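Local coordinates for protein transketolase (Campylobacter jejuni, PDB 3L84) that belongs to the transketolase family, whose members are built from two thiamine diphosphate-binding-fold domains and a smaller C-terminal domain, at residues F436-H441 with K481-A486; E457-F462 with T470-D475. All coordinates share one frame; numbering follows the deposited sequence.

Contact 1 of 2, residues F436-H441 with K481-A486; sequences FFIFTH and KAWQIA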
ATOM      1  N   PHE A 436      11.776  12.730   3.783  1.00  5.60           N
ATOM      2  CA  PHE A 436      10.831  13.160   4.821  1.00  5.58           C
ATOM      3  C   PHE A 436       9.404  12.963   4.351  1.00  5.99           C
ATOM      4  O   PHE A 436       9.055  13.302   3.228  1.00  6.76           O
ATOM      5  CB  PHE A 436      11.109  14.637   5.162  1.00  6.01           C
ATOM      6  CG  PHE A 436      12.568  14.901   5.414  1.00  6.22           C
ATOM      7  CD1 PHE A 436      13.174  14.431   6.543  1.00  7.26           C
ATOM      8  CD2 PHE A 436      13.345  15.538   4.482  1.00  7.58           C
ATOM      9  CE1 PHE A 436      14.502  14.603   6.751  1.00  8.22           C
ATOM     10  CE2 PHE A 436      14.709  15.720   4.704  1.00  8.99           C
ATOM     11  CZ  PHE A 436      15.283  15.223   5.807  1.00  8.03           C
ATOM     12  N   PHE A 437       8.581  12.398   5.209  1.00  5.91           N
ATOM     13  CA  PHE A 437       7.196  12.061   4.900  1.00  6.46           C
ATOM     14  C   PHE A 437       6.278  12.959   5.693  1.00  6.72           C
ATOM     15  O   PHE A 437       6.391  13.029   6.922  1.00  6.73           O
ATOM     16  CB  PHE A 437       6.925  10.558   5.200  1.00  6.80           C
ATOM     17  CG  PHE A 437       7.683   9.606   4.295  1.00  5.63           C
ATOM     18  CD1 PHE A 437       7.051   9.045   3.198  1.00  7.34           C
ATOM     19  CD2 PHE A 437       9.010   9.321   4.511  1.00  7.58           C
ATOM     20  CE1 PHE A 437       7.760   8.197   2.343  1.00  7.83           C
ATOM     21  CE2 PHE A 437       9.701   8.486   3.645  1.00  8.27           C
ATOM     22  CZ  PHE A 437       9.068   7.951   2.586  1.00  7.92           C
ATOM     23  N   ILE A 438       5.376  13.634   5.010  1.00  6.35           N
ATOM     24  CA  ILE A 438       4.522  14.670   5.605  1.00  6.23           C
ATOM     25  C   ILE A 438       3.107  14.115   5.544  1.00  5.99           C
ATOM     26  O   ILE A 438       2.554  13.945   4.453  1.00  6.85           O
ATOM     27  CB  ILE A 438       4.624  16.004   4.824  1.00  6.84           C
ATOM     28  CG1 ILE A 438       6.065  16.481   4.592  1.00  8.91           C
ATOM     29  CG2 ILE A 438       3.754  17.070   5.471  1.00  7.58           C
ATOM     30  CD1 ILE A 438       6.907  16.538   5.757  1.00  9.90           C
ATOM     31  N   PHE A 439       2.523  13.833   6.706  1.00  5.21           N
ATOM     32  CA  PHE A 439       1.213  13.194   6.791  1.00  6.35           C
ATOM     33  C   PHE A 439       0.283  14.077   7.599  1.00  6.35           C
ATOM     34  O   PHE A 439       0.355  14.069   8.824  1.00  8.45           O
ATOM     35  CB  PHE A 439       1.325  11.824   7.445  1.00  6.68           C
ATOM     36  CG  PHE A 439       2.178  10.806   6.714  1.00  6.26           C
ATOM     37  CD1 PHE A 439       2.114  10.634   5.348  1.00  8.21           C
ATOM     38  CD2 PHE A 439       3.003   9.970   7.424  1.00  7.90           C
ATOM     39  CE1 PHE A 439       2.873   9.648   4.723  1.00  8.38           C
ATOM     40  CE2 PHE A 439       3.760   8.993   6.805  1.00  8.21           C
ATOM     41  CZ  PHE A 439       3.705   8.843   5.468  1.00  7.85           C
ATOM     42  N   THR A 440      -0.645  14.761   6.947  1.00  5.92           N
ATOM     43  CA  THR A 440      -1.579  15.614   7.642  1.00  6.17           C
ATOM     44  C   THR A 440      -2.889  14.877   7.861  1.00  5.90           C
ATOM     45  O   THR A 440      -3.061  13.710   7.453  1.00  7.31           O
ATOM     46  CB  THR A 440      -1.813  16.948   6.921  1.00  5.92           C
ATOM     47  OG1 THR A 440      -2.628  16.749   5.759  1.00  6.41           O
ATOM     48  CG2 THR A 440      -0.492  17.600   6.526  1.00  6.69           C
ATOM     49  N   HIS A 441      -3.812  15.488   8.569  1.00  5.23           N
ATOM     50  CA  HIS A 441      -5.145  14.926   8.782  1.00  6.29           C
ATOM     51  C   HIS A 441      -5.012  13.639   9.572  1.00  5.94           C
ATOM     52  O   HIS A 441      -5.481  12.570   9.203  1.00  6.52           O
ATOM     53  CB  HIS A 441      -5.870  14.756   7.455  1.00  6.12           C
ATOM     54  CG  HIS A 441      -6.232  16.054   6.808  1.00  6.38           C
ATOM     55  ND1 HIS A 441      -5.290  16.997   6.452  1.00  6.74           N
ATOM     56  CD2 HIS A 441      -7.434  16.565   6.463  1.00  8.93           C
ATOM     57  CE1 HIS A 441      -5.907  18.040   5.915  1.00  7.13           C
ATOM     58  NE2 HIS A 441      -7.210  17.812   5.936  1.00  8.73           N
ATOM     59  N   LYS A 481      11.448  21.520  16.630  1.00  5.81           N
ATOM     60  CA  LYS A 481      12.457  20.669  17.257  1.00  6.05           C
ATOM     61  C   LYS A 481      12.530  19.305  16.550  1.00  6.08           C
ATOM     62  O   LYS A 481      13.624  18.741  16.399  1.00  7.39           O
ATOM     63  CB  LYS A 481      12.172  20.522  18.754  1.00  6.65           C
ATOM     64  CG  LYS A 481      12.384  21.803  19.528  1.00  7.24           C
ATOM     65  CD  LYS A 481      11.850  21.678  20.946  1.00  8.16           C
ATOM     66  CE  LYS A 481      12.078  22.900  21.819  1.00  8.89           C
ATOM     67  NZ  LYS A 481      11.321  22.704  23.118  1.00 12.03           N
ATOM     68  N   ALA A 482      11.379  18.813  16.089  1.00  5.90           N
ATOM     69  CA  ALA A 482      11.330  17.552  15.361  1.00  5.57           C
ATOM     70  C   ALA A 482      12.120  17.667  14.059  1.00  5.70           C
ATOM     71  O   ALA A 482      12.869  16.762  13.719  1.00  6.33           O
ATOM     72  CB  ALA A 482       9.885  17.161  15.042  1.00  6.15           C
ATOM     73  N   TRP A 483      11.943  18.752  13.300  1.00  5.85           N
ATOM     74  CA  TRP A 483      12.727  18.956  12.082  1.00  5.54           C
ATOM     75  C   TRP A 483      14.223  19.034  12.371  1.00  5.76           C
ATOM     76  O   TRP A 483      15.035  18.514  11.600  1.00  6.68           O
ATOM     77  CB  TRP A 483      12.247  20.198  11.342  1.00  5.47           C
ATOM     78  CG  TRP A 483      11.161  19.875  10.354  1.00  5.54           C
ATOM     79  CD1 TRP A 483       9.825  20.102  10.479  1.00  6.48           C
ATOM     80  CD2 TRP A 483      11.353  19.208   9.094  1.00  5.87           C
ATOM     81  NE1 TRP A 483       9.180  19.653   9.342  1.00  7.28           N
ATOM     82  CE2 TRP A 483      10.087  19.087   8.495  1.00  6.02           C
ATOM     83  CE3 TRP A 483      12.459  18.682   8.437  1.00  6.26           C
ATOM     84  CZ2 TRP A 483       9.904  18.504   7.249  1.00  6.62           C
ATOM     85  CZ3 TRP A 483      12.287  18.090   7.200  1.00  6.38           C
ATOM     86  CH2 TRP A 483      11.018  17.996   6.610  1.00  6.65           C
ATOM     87  N   GLN A 484      14.609  19.729  13.447  1.00  5.34           N
ATOM     88  CA  GLN A 484      16.029  19.833  13.767  1.00  5.71           C
ATOM     89  C   GLN A 484      16.628  18.450  13.992  1.00  6.53           C
ATOM     90  O   GLN A 484      17.723  18.155  13.538  1.00  8.11           O
ATOM     91  CB  GLN A 484      16.256  20.790  14.940  1.00  6.73           C
ATOM     92  CG  GLN A 484      15.939  22.243  14.583  1.00  9.21           C
ATOM     93  CD  GLN A 484      15.927  23.165  15.768  1.00  9.56           C
ATOM     94  OE1 GLN A 484      15.300  22.885  16.772  1.00 11.31           O
ATOM     95  NE2 GLN A 484      16.617  24.321  15.625  1.00 14.89           N
ATOM     96  N   ILE A 485      15.893  17.586  14.687  1.00  6.42           N
ATOM     97  CA  ILE A 485      16.330  16.200  14.849  1.00  6.53           C
ATOM     98  C   ILE A 485      16.324  15.446  13.529  1.00  6.40           C
ATOM     99  O   ILE A 485      17.309  14.756  13.197  1.00  7.10           O
ATOM    100  CB  ILE A 485      15.447  15.473  15.875  1.00  6.43           C
ATOM    101  CG1 ILE A 485      15.544  16.129  17.252  1.00  7.59           C
ATOM    102  CG2 ILE A 485      15.814  13.976  15.944  1.00  7.41           C
ATOM    103  CD1 ILE A 485      14.305  15.910  18.148  1.00 10.50           C
ATOM    104  N   ALA A 486      15.252  15.560  12.770  1.00  6.29           N
ATOM    105  CA  ALA A 486      15.140  14.807  11.526  1.00  6.82           C
ATOM    106  C   ALA A 486      16.264  15.127  10.544  1.00  6.55           C
ATOM    107  O   ALA A 486      16.797  14.217   9.887  1.00  6.87           O
ATOM    108  CB  ALA A 486      13.816  15.079  10.861  1.00  7.74           C
TER
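Phe-436 and Trp-483 carry this contact, and their rings meet at an oblique angle. The setting is a three-layer alpha/beta domain. Strand 436-440 lies inside a parallel six-stranded sheet, and helix 476-488 packs against one face of that sheet. This helix is the crossover of a beta-alpha-beta unit joining strands 469-471 and 493-496. It runs nearly antiparallel to strand 436-440, with segment axes at 155° and 11.5 Å apart at their closest.

The two ring planes are inclined at 57°. Trp-483 CZ3 sits 3.6 Å above the plane of the Phe-436 ring, shifted toward its rim. The neighbouring CH2 of Trp-483 reaches back to CB of Phe-436 at 3.7 Å. Thus the far end of the indole covers both the root and one face of the phenyl group. Phe-436 turns its CG beside the backbone N, with chi1 -49°, and this brings the ring under the indole.

Ile-438 follows two residues along the strand. The Ile-438 CD1 methyl meets Trp-483 CZ2 at 3.9 Å, and the two side chains cross at about a right angle. The indole also stacks on Phe-495 of the adjacent strand. Ile-347 and Leu-351 of helix 340-354 add further apolar contacts to it. All four touching residues are buried.

Ala-486 lies one helical turn after Trp-483. Ala-486 CB is 4.2 Å from CE1 of Phe-436. Ala-486 O, which is hydrogen-bonded to Lys-434 NZ, approaches the edge of the phenyl ring near its plane, 3.9 Å from CE1 of Phe-436.

Contact 2 of 2, residues E457-F462 with T470-D475; sequences EQLSTF and TFRPAD
Thr-470 OG1 is hydrogen-bonded to Glu-563 OE2 and also rests against Phe-462. Thr-470 OG1 lies 3.5 Å from Phe-462 CB. The carbonyl O of Phe-462 is equally near, but no hydrogen bond joins it to the hydroxyl. The threonine methyl makes the apolar part of the contact. With chi1 -54°, Thr-470 places CG2 anti to its backbone N and OG1 beside that N. Thr-470 CG2 then touches Leu-459 CD1 at 3.8 Å and Phe-462 CB at 4.0 Å. Only the root of Phe-462 takes part here, because its ring leads away from the strand. The edge of that ring faces Gln-458 O, one turn back in the same helix.

The two segments belong to the thiamine diphosphate-binding fold of the pyrimidine domain. Helix 458-464 packs on the sheet face opposite to helix 476-488, next to strand 469-471, an outermost strand of the parallel sheet within this chain. The helix also borders the second subunit, and just before it Glu-457 OE2 forms salt bridges with Lys-422 NZ and Arg-426 NE of that subunit.

Leu-459 spreads its two methyls over two residues of the opposing segment. Its CG stands anti to the backbone N, with chi1 -161°. While CD1 goes to Thr-470, Leu-459 CD2 meets Arg-472 CD at 4.0 Å. The leucine crosses the arginine chain at about a right angle. That chain is extended from CG to NE and carries the guanidinium past the leucine. Three partners fix the group: Asp-442 OD2 pairs with Arg-472 NE, Glu-536 OE1 with NH2, and Ser-533 OG with NH1.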
ATOM      1  N   GLU A 457      -4.949   3.056  12.807  1.00  6.27           N
ATOM      2  CA  GLU A 457      -3.862   2.079  12.968  1.00  5.46           C
ATOM      3  C   GLU A 457      -2.512   2.520  12.385  1.00  5.91           C
ATOM      4  O   GLU A 457      -1.508   1.816  12.545  1.00  6.78           O
ATOM      5  CB  GLU A 457      -4.252   0.724  12.359  1.00  6.90           C
ATOM      6  CG  GLU A 457      -4.387   0.664  10.854  1.00  6.99           C
ATOM      7  CD  GLU A 457      -5.735   1.101  10.266  1.00  8.41           C
ATOM      8  OE1 GLU A 457      -6.399   2.047  10.782  1.00  7.09           O
ATOM      9  OE2 GLU A 457      -6.129   0.551   9.204  1.00  7.97           O
ATOM     10  N   GLN A 458      -2.481   3.667  11.712  1.00  6.15           N
ATOM     11  CA  GLN A 458      -1.281   4.051  10.983  1.00  6.20           C
ATOM     12  C   GLN A 458      -0.124   4.444  11.875  1.00  7.15           C
ATOM     13  O   GLN A 458       1.033   4.224  11.505  1.00  6.84           O
ATOM     14  CB  GLN A 458      -1.614   5.142   9.969  1.00  7.54           C
ATOM     15  CG  GLN A 458      -2.499   4.662   8.815  1.00  7.39           C
ATOM     16  CD  GLN A 458      -3.939   4.389   9.219  1.00  6.36           C
ATOM     17  OE1 GLN A 458      -4.483   5.070  10.082  1.00  8.07           O
ATOM     18  NE2 GLN A 458      -4.583   3.428   8.572  1.00  8.42           N
ATOM     19  N   LEU A 459      -0.389   5.072  13.011  1.00  6.45           N
ATOM     20  CA  LEU A 459       0.677   5.395  13.947  1.00  7.10           C
ATOM     21  C   LEU A 459       1.372   4.114  14.385  1.00  7.06           C
ATOM     22  O   LEU A 459       2.612   4.055  14.467  1.00  8.62           O
ATOM     23  CB  LEU A 459       0.075   6.162  15.116  1.00  9.69           C
ATOM     24  CG  LEU A 459       0.911   7.002  16.027  1.00 11.98           C
ATOM     25  CD1 LEU A 459       1.758   8.019  15.228  1.00 11.41           C
ATOM     26  CD2 LEU A 459      -0.014   7.749  16.976  1.00 11.84           C
ATOM     27  N   SER A 460       0.634   3.052  14.655  1.00  6.66           N
ATOM     28  CA  SER A 460       1.233   1.768  15.041  1.00  7.30           C
ATOM     29  C   SER A 460       2.149   1.235  13.942  1.00  7.73           C
ATOM     30  O   SER A 460       3.226   0.726  14.209  1.00  7.41           O
ATOM     31  CB  SER A 460       0.197   0.714  15.365  1.00  7.78           C
ATOM     32  OG  SER A 460      -0.533   1.004  16.532  1.00 10.39           O
ATOM     33  N   THR A 461       1.701   1.296  12.691  1.00  6.41           N
ATOM     34  CA  THR A 461       2.498   0.856  11.555  1.00  5.98           C
ATOM     35  C   THR A 461       3.826   1.578  11.475  1.00  6.22           C
ATOM     36  O   THR A 461       4.871   0.928  11.380  1.00  7.64           O
ATOM     37  CB  THR A 461       1.766   1.053  10.250  1.00  7.23           C
ATOM     38  OG1 THR A 461       0.571   0.256  10.262  1.00  7.77           O
ATOM     39  CG2 THR A 461       2.610   0.714   9.028  1.00  7.84           C
ATOM     40  N   PHE A 462       3.799   2.906  11.512  1.00  6.34           N
ATOM     41  CA  PHE A 462       5.028   3.661  11.377  1.00  7.05           C
ATOM     42  C   PHE A 462       5.950   3.502  12.581  1.00  6.74           C
ATOM     43  O   PHE A 462       7.169   3.431  12.403  1.00  8.10           O
ATOM     44  CB  PHE A 462       4.746   5.127  10.991  1.00  7.99           C
ATOM     45  CG  PHE A 462       4.592   5.278   9.542  1.00  9.67           C
ATOM     46  CD1 PHE A 462       3.450   4.920   8.905  1.00 10.86           C
ATOM     47  CD2 PHE A 462       5.666   5.781   8.806  1.00 12.92           C
ATOM     48  CE1 PHE A 462       3.388   4.984   7.462  1.00 14.08           C
ATOM     49  CE2 PHE A 462       5.590   5.884   7.446  1.00 14.59           C
ATOM     50  CZ  PHE A 462       4.490   5.446   6.780  1.00 13.47           C
ATOM     51  N   THR A 470       8.909   8.684  13.976  1.00  7.61           N
ATOM     52  CA  THR A 470       7.539   9.084  13.701  1.00  7.63           C
ATOM     53  C   THR A 470       7.240  10.231  14.666  1.00  7.61           C
ATOM     54  O   THR A 470       6.956  10.002  15.852  1.00  9.22           O
ATOM     55  CB  THR A 470       6.546   7.942  13.881  1.00  8.18           C
ATOM     56  OG1 THR A 470       6.998   6.831  13.069  1.00  9.30           O
ATOM     57  CG2 THR A 470       5.127   8.313  13.436  1.00 10.17           C
ATOM     58  N   PHE A 471       7.275  11.459  14.181  1.00  6.00           N
ATOM     59  CA  PHE A 471       7.022  12.638  15.011  1.00  6.49           C
ATOM     60  C   PHE A 471       5.567  13.030  14.962  1.00  5.46           C
ATOM     61  O   PHE A 471       4.993  13.135  13.875  1.00  7.26           O
ATOM     62  CB  PHE A 471       7.850  13.816  14.550  1.00  7.03           C
ATOM     63  CG  PHE A 471       9.315  13.650  14.751  1.00  6.12           C
ATOM     64  CD1 PHE A 471       9.869  13.788  16.003  1.00  6.73           C
ATOM     65  CD2 PHE A 471      10.141  13.333  13.691  1.00  6.70           C
ATOM     66  CE1 PHE A 471      11.242  13.679  16.186  1.00  6.37           C
ATOM     67  CE2 PHE A 471      11.510  13.219  13.898  1.00  7.37           C
ATOM     68  CZ  PHE A 471      12.020  13.391  15.143  1.00  7.71           C
ATOM     69  N   ARG A 472       4.946  13.257  16.112  1.00  5.87           N
ATOM     70  CA  ARG A 472       3.550  13.718  16.184  1.00  5.93           C
ATOM     71  C   ARG A 472       3.531  14.949  17.107  1.00  5.98           C
ATOM     72  O   ARG A 472       3.191  14.858  18.291  1.00  6.83           O
ATOM     73  CB  ARG A 472       2.626  12.616  16.628  1.00  5.77           C
ATOM     74  CG  ARG A 472       1.187  12.956  16.607  1.00  6.15           C
ATOM     75  CD  ARG A 472       0.260  11.731  16.780  1.00  7.16           C
ATOM     76  NE  ARG A 472      -1.163  12.100  16.683  1.00  7.53           N
ATOM     77  CZ  ARG A 472      -2.032  12.175  17.675  1.00  7.75           C
ATOM     78  NH1 ARG A 472      -1.741  11.818  18.906  1.00  9.01           N
ATOM     79  NH2 ARG A 472      -3.257  12.560  17.379  1.00  9.00           N
ATOM     80  N   PRO A 473       3.906  16.120  16.576  1.00  5.53           N
ATOM     81  CA  PRO A 473       4.111  17.286  17.433  1.00  6.04           C
ATOM     82  C   PRO A 473       2.800  17.830  17.969  1.00  6.30           C
ATOM     83  O   PRO A 473       1.776  17.816  17.279  1.00  6.46           O
ATOM     84  CB  PRO A 473       4.784  18.297  16.503  1.00  6.87           C
ATOM     85  CG  PRO A 473       4.366  17.887  15.151  1.00  6.00           C
ATOM     86  CD  PRO A 473       4.330  16.378  15.180  1.00  5.17           C
ATOM     87  N   ALA A 474       2.823  18.305  19.210  1.00  5.60           N
ATOM     88  CA  ALA A 474       1.655  18.889  19.827  1.00  6.26           C
ATOM     89  C   ALA A 474       1.513  20.369  19.531  1.00  7.26           C
ATOM     90  O   ALA A 474       0.407  20.921  19.702  1.00  9.26           O
ATOM     91  CB  ALA A 474       1.696  18.675  21.317  1.00  7.38           C
ATOM     92  N   ASP A 475       2.548  21.015  19.039  1.00  6.59           N
ATOM     93  CA  ASP A 475       2.479  22.461  18.735  1.00  7.27           C
ATOM     94  C   ASP A 475       3.587  22.795  17.771  1.00  6.45           C
ATOM     95  O   ASP A 475       4.361  21.923  17.380  1.00  6.65           O
ATOM     96  CB  ASP A 475       2.483  23.347  20.016  1.00  7.39           C
ATOM     97  CG  ASP A 475       3.803  23.416  20.742  1.00 11.13           C
ATOM     98  OD1 ASP A 475       4.816  22.840  20.300  1.00 10.83           O
ATOM     99  OD2 ASP A 475       3.837  24.148  21.778  1.00 11.62           O
TER

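Both contacts lie in the pyrimidine binding domain and reach the same parallel sheet, with centres about 10 Å apart. Contact 2 is nested within the loop closed by contact 1: strand 436-440 comes first, then helix 458-464, strand 469-471 and helix 476-488. In the sheet, strand 493-496 separates the two strands. Helices 476-488 and 458-464 cover opposite faces of this sheet. Phe-471 continues the layer of contact 1, its CD1 lying 3.5 Å from Ala-482 CB. On the other face Phe-439 and Phe-462 meet edge-to-face, with CE2 of Phe-439 3.6 Å from CZ of Phe-462. This joins strand 436-440 to the helix of contact 2, which borders the second subunit.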